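Local coordinates for uncharacterized protein YLR132C (Kluyveromyces marxianus, PDB 6PFQ), which probably acts as a 3' exoribonuclease that trims U6 snRNA, as a member of the 2H phosphodiesterase superfamily, at residues Val117-Ser120 with Glu121-Gly125; Val148-Asn151 with Asn152-Val155; Asp177-Arg180 with Asn181-Thr185. All coordinates share one frame; numbering follows the deposited sequence.

Interaction 1. Residues Val117-Ser120 with Glu121-Gly125; sequences VGLS and EPARG. Unlike the reference sequence in segment 121-125: Pro122 (reference Gln).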
loop_
_atom_site.group_PDB
_atom_site.type_symbol
_atom_site.label_atom_id
_atom_site.label_comp_id
_atom_site.label_asym_id
_atom_site.label_seq_id
_atom_site.Cartn_x
_atom_site.Cartn_y
_atom_site.Cartn_z
ATOM N N VAL A 117 -5.333 3.196 5.049
ATOM C CA VAL A 117 -5.272 4.511 5.701
ATOM C C VAL A 117 -4.113 5.284 5.089
ATOM O O VAL A 117 -3.060 4.710 4.789
ATOM C CB VAL A 117 -5.099 4.375 7.239
ATOM C CG1 VAL A 117 -5.226 5.794 7.912
ATOM C CG2 VAL A 117 -6.163 3.362 7.796
ATOM N N GLY A 118 -4.325 6.579 4.832
ATOM C CA GLY A 118 -3.269 7.387 4.248
ATOM C C GLY A 118 -2.120 7.679 5.208
ATOM O O GLY A 118 -2.267 7.714 6.433
ATOM N N LEU A 119 -0.939 7.928 4.643
ATOM C CA LEU A 119 0.185 8.292 5.509
ATOM C C LEU A 119 0.009 9.685 6.104
ATOM O O LEU A 119 -0.571 10.589 5.482
ATOM C CB LEU A 119 1.496 8.273 4.727
ATOM C CG LEU A 119 2.324 6.975 4.944
ATOM C CD1 LEU A 119 1.513 5.733 4.468
ATOM C CD2 LEU A 119 3.657 7.049 4.194
ATOM N N SER A 120 0.572 9.865 7.300
ATOM C CA SER A 120 0.548 11.181 7.948
ATOM C C SER A 120 1.371 12.215 7.170
ATOM O O SER A 120 2.221 11.899 6.323
ATOM C CB SER A 120 1.094 11.067 9.379
ATOM O OG SER A 120 2.499 10.896 9.337
ATOM N N GLU A 121 1.080 13.492 7.457
ATOM C CA GLU A 121 1.793 14.567 6.771
ATOM C C GLU A 121 3.303 14.467 6.958
ATOM O O GLU A 121 4.026 14.577 5.956
ATOM C CB GLU A 121 1.270 15.929 7.243
ATOM C CG GLU A 121 1.802 17.023 6.364
ATOM C CD GLU A 121 1.327 18.409 6.812
ATOM O OE1 GLU A 121 0.948 18.580 7.987
ATOM O OE2 GLU A 121 1.318 19.296 5.960
ATOM N N PRO A 122 3.839 14.243 8.160
ATOM C CA PRO A 122 5.306 14.102 8.266
ATOM C C PRO A 122 5.846 12.879 7.540
ATOM O O PRO A 122 6.930 12.950 6.959
ATOM C CB PRO A 122 5.548 13.999 9.779
ATOM C CG PRO A 122 4.312 14.554 10.427
ATOM C CD PRO A 122 3.185 14.214 9.489
ATOM N N ALA A 123 5.119 11.760 7.537
ATOM C CA ALA A 123 5.593 10.597 6.791
ATOM C C ALA A 123 5.655 10.892 5.298
ATOM O O ALA A 123 6.636 10.549 4.630
ATOM C CB ALA A 123 4.694 9.376 7.070
ATOM N N ARG A 124 4.630 11.548 4.749
ATOM C CA ARG A 124 4.697 11.880 3.327
ATOM C C ARG A 124 5.839 12.834 3.043
ATOM O O ARG A 124 6.537 12.692 2.028
ATOM C CB ARG A 124 3.376 12.482 2.858
ATOM C CG ARG A 124 2.214 11.469 3.092
ATOM C CD ARG A 124 0.960 11.829 2.271
ATOM N NE ARG A 124 -0.258 11.238 2.835
ATOM C CZ ARG A 124 -1.419 11.148 2.185
ATOM N NH1 ARG A 124 -1.508 11.503 0.893
ATOM N NH2 ARG A 124 -2.482 10.658 2.805
ATOM N N GLY A 125 6.039 13.814 3.927
ATOM C CA GLY A 125 7.085 14.802 3.703
ATOM C C GLY A 125 8.465 14.178 3.658
ATOM O O GLY A 125 9.291 14.546 2.823
#

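Interaction 2. Residues Val148-Asn151 with Asn152-Val155; sequences VGLN and NLHV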
loop_
_atom_site.group_PDB
_atom_site.type_symbol
_atom_site.label_atom_id
_atom_site.label_comp_id
_atom_site.label_asym_id
_atom_site.label_seq_id
_atom_site.Cartn_x
_atom_site.Cartn_y
_atom_site.Cartn_z
ATOM N N VAL A 148 1.522 6.349 -8.365
ATOM C CA VAL A 148 1.829 6.453 -6.951
ATOM C C VAL A 148 2.408 7.837 -6.743
ATOM O O VAL A 148 3.296 8.244 -7.498
ATOM C CB VAL A 148 2.818 5.362 -6.508
ATOM C CG1 VAL A 148 3.357 5.680 -5.145
ATOM C CG2 VAL A 148 2.139 4.001 -6.557
ATOM N N GLY A 149 1.903 8.567 -5.749
ATOM C CA GLY A 149 2.420 9.899 -5.513
ATOM C C GLY A 149 2.120 10.360 -4.107
ATOM O O GLY A 149 1.433 9.680 -3.346
ATOM N N LEU A 150 2.609 11.562 -3.783
ATOM C CA LEU A 150 2.396 12.108 -2.448
ATOM C C LEU A 150 0.921 12.131 -2.089
ATOM O O LEU A 150 0.550 11.911 -0.933
ATOM C CB LEU A 150 2.958 13.536 -2.346
ATOM C CG LEU A 150 4.449 13.665 -2.024
ATOM C CD1 LEU A 150 4.892 15.139 -2.057
ATOM C CD2 LEU A 150 4.785 13.039 -0.679
ATOM N N ASN A 151 0.062 12.364 -3.073
ATOM C CA ASN A 151 -1.351 12.490 -2.781
ATOM C C ASN A 151 -1.991 11.180 -2.372
ATOM O O ASN A 151 -3.066 11.217 -1.772
ATOM C CB ASN A 151 -2.075 13.028 -4.018
ATOM C CG ASN A 151 -2.075 12.027 -5.165
ATOM O OD1 ASN A 151 -1.053 11.408 -5.457
ATOM N ND2 ASN A 151 -3.225 11.867 -5.821
ATOM N N ASN A 152 -1.385 10.017 -2.677
ATOM C CA ASN A 152 -2.092 8.779 -2.353
ATOM C C ASN A 152 -1.241 7.776 -1.586
ATOM O O ASN A 152 -1.635 6.619 -1.495
ATOM C CB ASN A 152 -2.690 8.102 -3.603
ATOM C CG ASN A 152 -1.631 7.796 -4.693
ATOM O OD1 ASN A 152 -0.458 7.486 -4.393
ATOM N ND2 ASN A 152 -2.055 7.876 -5.963
ATOM N N LEU A 153 -0.134 8.195 -0.967
ATOM C CA LEU A 153 0.619 7.254 -0.135
ATOM C C LEU A 153 -0.278 6.678 0.939
ATOM O O LEU A 153 -0.982 7.428 1.607
ATOM C CB LEU A 153 1.810 7.933 0.542
ATOM C CG LEU A 153 2.925 8.350 -0.440
ATOM C CD1 LEU A 153 3.950 9.220 0.352
ATOM C CD2 LEU A 153 3.577 7.085 -1.046
ATOM N N HIS A 154 -0.227 5.355 1.128
ATOM C CA HIS A 154 -1.121 4.714 2.094
ATOM C C HIS A 154 -0.537 3.380 2.546
ATOM O O HIS A 154 0.397 2.856 1.946
ATOM C CB HIS A 154 -2.505 4.481 1.476
ATOM C CG HIS A 154 -2.481 3.526 0.315
ATOM N ND1 HIS A 154 -2.123 3.912 -0.966
ATOM C CD2 HIS A 154 -2.780 2.202 0.245
ATOM C CE1 HIS A 154 -2.223 2.867 -1.783
ATOM N NE2 HIS A 154 -2.598 1.819 -1.068
ATOM N N VAL A 155 -1.113 2.827 3.624
ATOM C CA VAL A 155 -0.921 1.419 3.982
ATOM C C VAL A 155 -2.256 0.716 3.841
ATOM O O VAL A 155 -3.240 1.160 4.436
ATOM C CB VAL A 155 -0.423 1.259 5.427
ATOM C CG1 VAL A 155 -0.401 -0.272 5.822
ATOM C CG2 VAL A 155 0.934 1.977 5.597
#

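Interaction 3. Residues Asp177-Arg180 with Asn181-Thr185; sequences DSLR and NLVAT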
loop_
_atom_site.group_PDB
_atom_site.type_symbol
_atom_site.label_atom_id
_atom_site.label_comp_id
_atom_site.label_asym_id
_atom_site.label_seq_id
_atom_site.Cartn_x
_atom_site.Cartn_y
_atom_site.Cartn_z
ATOM N N ASP A 177 -18.223 3.679 -4.141
ATOM C CA ASP A 177 -18.380 4.921 -3.382
ATOM C C ASP A 177 -19.295 4.743 -2.170
ATOM O O ASP A 177 -19.046 5.330 -1.112
ATOM C CB ASP A 177 -18.893 6.021 -4.317
ATOM C CG ASP A 177 -17.783 6.522 -5.262
ATOM O OD1 ASP A 177 -16.595 6.511 -4.861
ATOM O OD2 ASP A 177 -18.091 6.914 -6.402
ATOM N N SER A 178 -20.324 3.917 -2.260
ATOM C CA SER A 178 -21.110 3.686 -1.054
ATOM C C SER A 178 -20.364 2.787 -0.069
ATOM O O SER A 178 -20.577 2.889 1.137
ATOM C CB SER A 178 -22.486 3.109 -1.388
ATOM O OG SER A 178 -22.432 1.858 -2.009
ATOM N N LEU A 179 -19.472 1.918 -0.544
ATOM C CA LEU A 179 -18.635 1.178 0.403
ATOM C C LEU A 179 -17.686 2.126 1.135
ATOM O O LEU A 179 -17.514 2.033 2.357
ATOM C CB LEU A 179 -17.838 0.080 -0.329
ATOM C CG LEU A 179 -16.749 -0.650 0.468
ATOM C CD1 LEU A 179 -17.314 -1.371 1.706
ATOM C CD2 LEU A 179 -15.954 -1.626 -0.468
ATOM N N ARG A 180 -17.053 3.048 0.392
ATOM C CA ARG A 180 -16.191 4.043 1.015
ATOM C C ARG A 180 -16.964 4.851 2.055
ATOM O O ARG A 180 -16.472 5.090 3.173
ATOM C CB ARG A 180 -15.626 4.977 -0.046
ATOM C CG ARG A 180 -14.557 4.293 -0.930
ATOM C CD ARG A 180 -14.338 5.122 -2.192
ATOM N NE ARG A 180 -13.102 4.714 -2.877
ATOM C CZ ARG A 180 -12.828 5.036 -4.132
ATOM N NH1 ARG A 180 -13.739 5.733 -4.836
ATOM N NH2 ARG A 180 -11.670 4.651 -4.687
ATOM N N ASN A 181 -18.187 5.266 1.718
ATOM C CA ASN A 181 -18.977 6.019 2.693
ATOM C C ASN A 181 -19.349 5.157 3.888
ATOM O O ASN A 181 -19.401 5.646 5.016
ATOM C CB ASN A 181 -20.254 6.581 2.050
ATOM C CG ASN A 181 -21.168 7.272 3.076
ATOM O OD1 ASN A 181 -20.854 8.343 3.561
ATOM N ND2 ASN A 181 -22.269 6.625 3.438
ATOM N N LEU A 182 -19.665 3.886 3.648
ATOM C CA LEU A 182 -20.090 3.013 4.733
ATOM C C LEU A 182 -18.973 2.796 5.753
ATOM O O LEU A 182 -19.198 2.926 6.963
ATOM C CB LEU A 182 -20.593 1.690 4.164
ATOM C CG LEU A 182 -20.984 0.651 5.207
ATOM C CD1 LEU A 182 -22.141 1.177 6.081
ATOM C CD2 LEU A 182 -21.303 -0.707 4.532
ATOM N N VAL A 183 -17.756 2.465 5.292
ATOM C CA VAL A 183 -16.704 2.206 6.275
ATOM C C VAL A 183 -16.357 3.485 7.011
ATOM O O VAL A 183 -16.090 3.452 8.234
ATOM C CB VAL A 183 -15.444 1.550 5.669
ATOM C CG1 VAL A 183 -15.791 0.202 5.073
ATOM C CG2 VAL A 183 -14.748 2.447 4.619
ATOM N N ALA A 184 -16.437 4.636 6.326
ATOM C CA ALA A 184 -16.129 5.899 6.993
ATOM C C ALA A 184 -17.193 6.278 8.024
ATOM O O ALA A 184 -16.871 6.798 9.098
ATOM C CB ALA A 184 -15.967 7.005 5.946
ATOM N N THR A 185 -18.462 6.056 7.722
ATOM C CA THR A 185 -19.511 6.511 8.638
ATOM C C THR A 185 -19.805 5.514 9.748
ATOM O O THR A 185 -20.145 5.921 10.870
ATOM C CB THR A 185 -20.819 6.783 7.884
ATOM O OG1 THR A 185 -21.281 5.570 7.310
ATOM C CG2 THR A 185 -20.624 7.754 6.777
HETATM O O HOH W 1 -22.912 3.926 2.204
#

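Interaction 1. Residues Val117-Ser120 with Glu121-Gly125
Two torsions bring Arg124 and Ser120 onto their partners where strand 112-119 turns into helix 121-137. With CG opposite the carbonyl carbon (chi1 -59°) and its chain extended as far as NE, Arg124 runs back alongside the strand end, its CG 3.7 Å from Leu119 CB. Ser120, at chi1 73°, holds OG between its own N and carbonyl carbon, turned to the start of the helix. The guanidinium uses its edge: Arg124 NE donates to Leu119 O over 2.7 Å in a nearly straight bond, the oxygen lying in the guanidinium plane, while NH2 adds a weak, bent bond to the same oxygen. Ser120 is the N-cap, and its OG accepts from Ala123 N at 3.3 Å. The Ser120 carbonyl opens the helical bonding, with Ser120 O taking Arg124 N at 2.9 Å. Beside these polar links, Leu119 CD2 rests on Ala123 CB at 3.8 Å, and the Pro122 ring brings CD to 3.4 Å from Ser120 OG. Arg124 NH1 bonds to Leu150 O, so one guanidinium ties the strand end to the loop before strand 154-161. The chemistry is that of a capped strand-to-helix turn: a serine hydroxyl serves a first-turn amide of the helix, and an arginine gripped through NE and NH1 is probably restrained from swinging.

Interaction 2. Residues Val148-Asn151 with Asn152-Val155
Val148 enters the turn alongside Asn152: its CA is 3.6 Å from Asn152 OD1, and its CG1 lies loosely against Leu153 CD2. Gly149 is bonded twice. Gly149 N donates to Asn152 OD1 at 2.9 Å, approaching from above the amide's carbonyl plane, and Gly149 O accepts from Asn152 N, also at 2.9 Å, closing a type I beta turn. Leu150 then runs next to Leu153 in the same direction, with CD2 of Leu150 4.0 Å from CD1 of Leu153. Asn151 ends the segment with its amide plane 38° from that of Asn152. A chi1 of 57° folds the Asn152 amide back over the turn, and Pro147 O takes its ND2, so both ends of the amide are held. Cutting Asn152 back to an alanine is likely to leave Gly149 N and Pro147 O without their side-chain partner. Asn152 O accepts from His154 ND1 at 2.8 Å, in the ring plane. The turn leads into His154-Val155-Ser156, one of two His-x-Ser motifs of the 2H phosphodiesterase superfamily. Asn152 and His154 both bind UMP, and the chemistry implies that one residue braces the loop through its amide while its carbonyl probably helps fix the rotation of the neighbouring imidazole.

Interaction 3. Residues Asp177-Arg180 with Asn181-Thr185
Residues 177-185 form regular alpha-helix, in which Asn181 N, Leu182 N, Val183 N and Ala184 N reach back to the carbonyls of Asp177, Ser178, Leu179 and Arg180 in turn, the bond from Val183 N to Leu179 O being 3.0 Å. Leu179 and Val183, one turn apart, meet on the buried side: with CG set opposite the backbone N (chi1 171°), Leu179 sends CD1 to within 4.0 Å of Val183 CG1, the two side chains crossing at a slant. The other branch of Val183, CG2, sits 3.5 Å from Arg180 O. Leu182 lays CB against Ser178 O at 3.3 Å. On the more exposed side, Asn181 ND2 donates to a water, which in turn donates to Ser178 O at 2.8 Å; that carbonyl thus serves both a helical amide and a solvent bridge. Asn181 O is shared as well, since Thr185 N and Thr185 OG1 approach from opposite faces of its plane, the hydroxyl at 3.0 Å. Within 177-180, the extended Arg180 chain presents NH1 to Asp177 OD1 in a salt bridge of 3.0 Å, with the oxygen near the guanidinium plane. Arg180 NH2 bonds to Val104 O of strand 102-106, tying helix 169-186 to the sheet. Ser178 OG is held by Arg42, in the loop after helix 20-39. Met37 of that helix covers Leu179, Leu182 and Val183, so the apolar side of helix 169-186 packs against helix 20-39 while Arg180 points to the strands.

In the fold
Interactions 1 and 2, with centres 8 Å apart, are joined through neighbouring strands, 112-119 and 154-161, of the same sheet: Val117 O lies 2.9 Å from Val155 N. Residues 148-155 bring Asn152 and His154 to the UMP site, which also includes His60, Ser62 and Ser156. A glycerol, probably from the crystallisation liquor, hydrogen-bonds to His154 NE2 in this pocket. Interaction 1 probably belongs to the second shell of the site, with Gly118 about 4 Å from the His154 side chain and the Arg124 side chain about 6 Å from that of Asn152. Interaction 3 stands apart, its nearest atoms about 9 Å from interaction 1, although the Arg180 side chain comes within about 10 Å of that of His154.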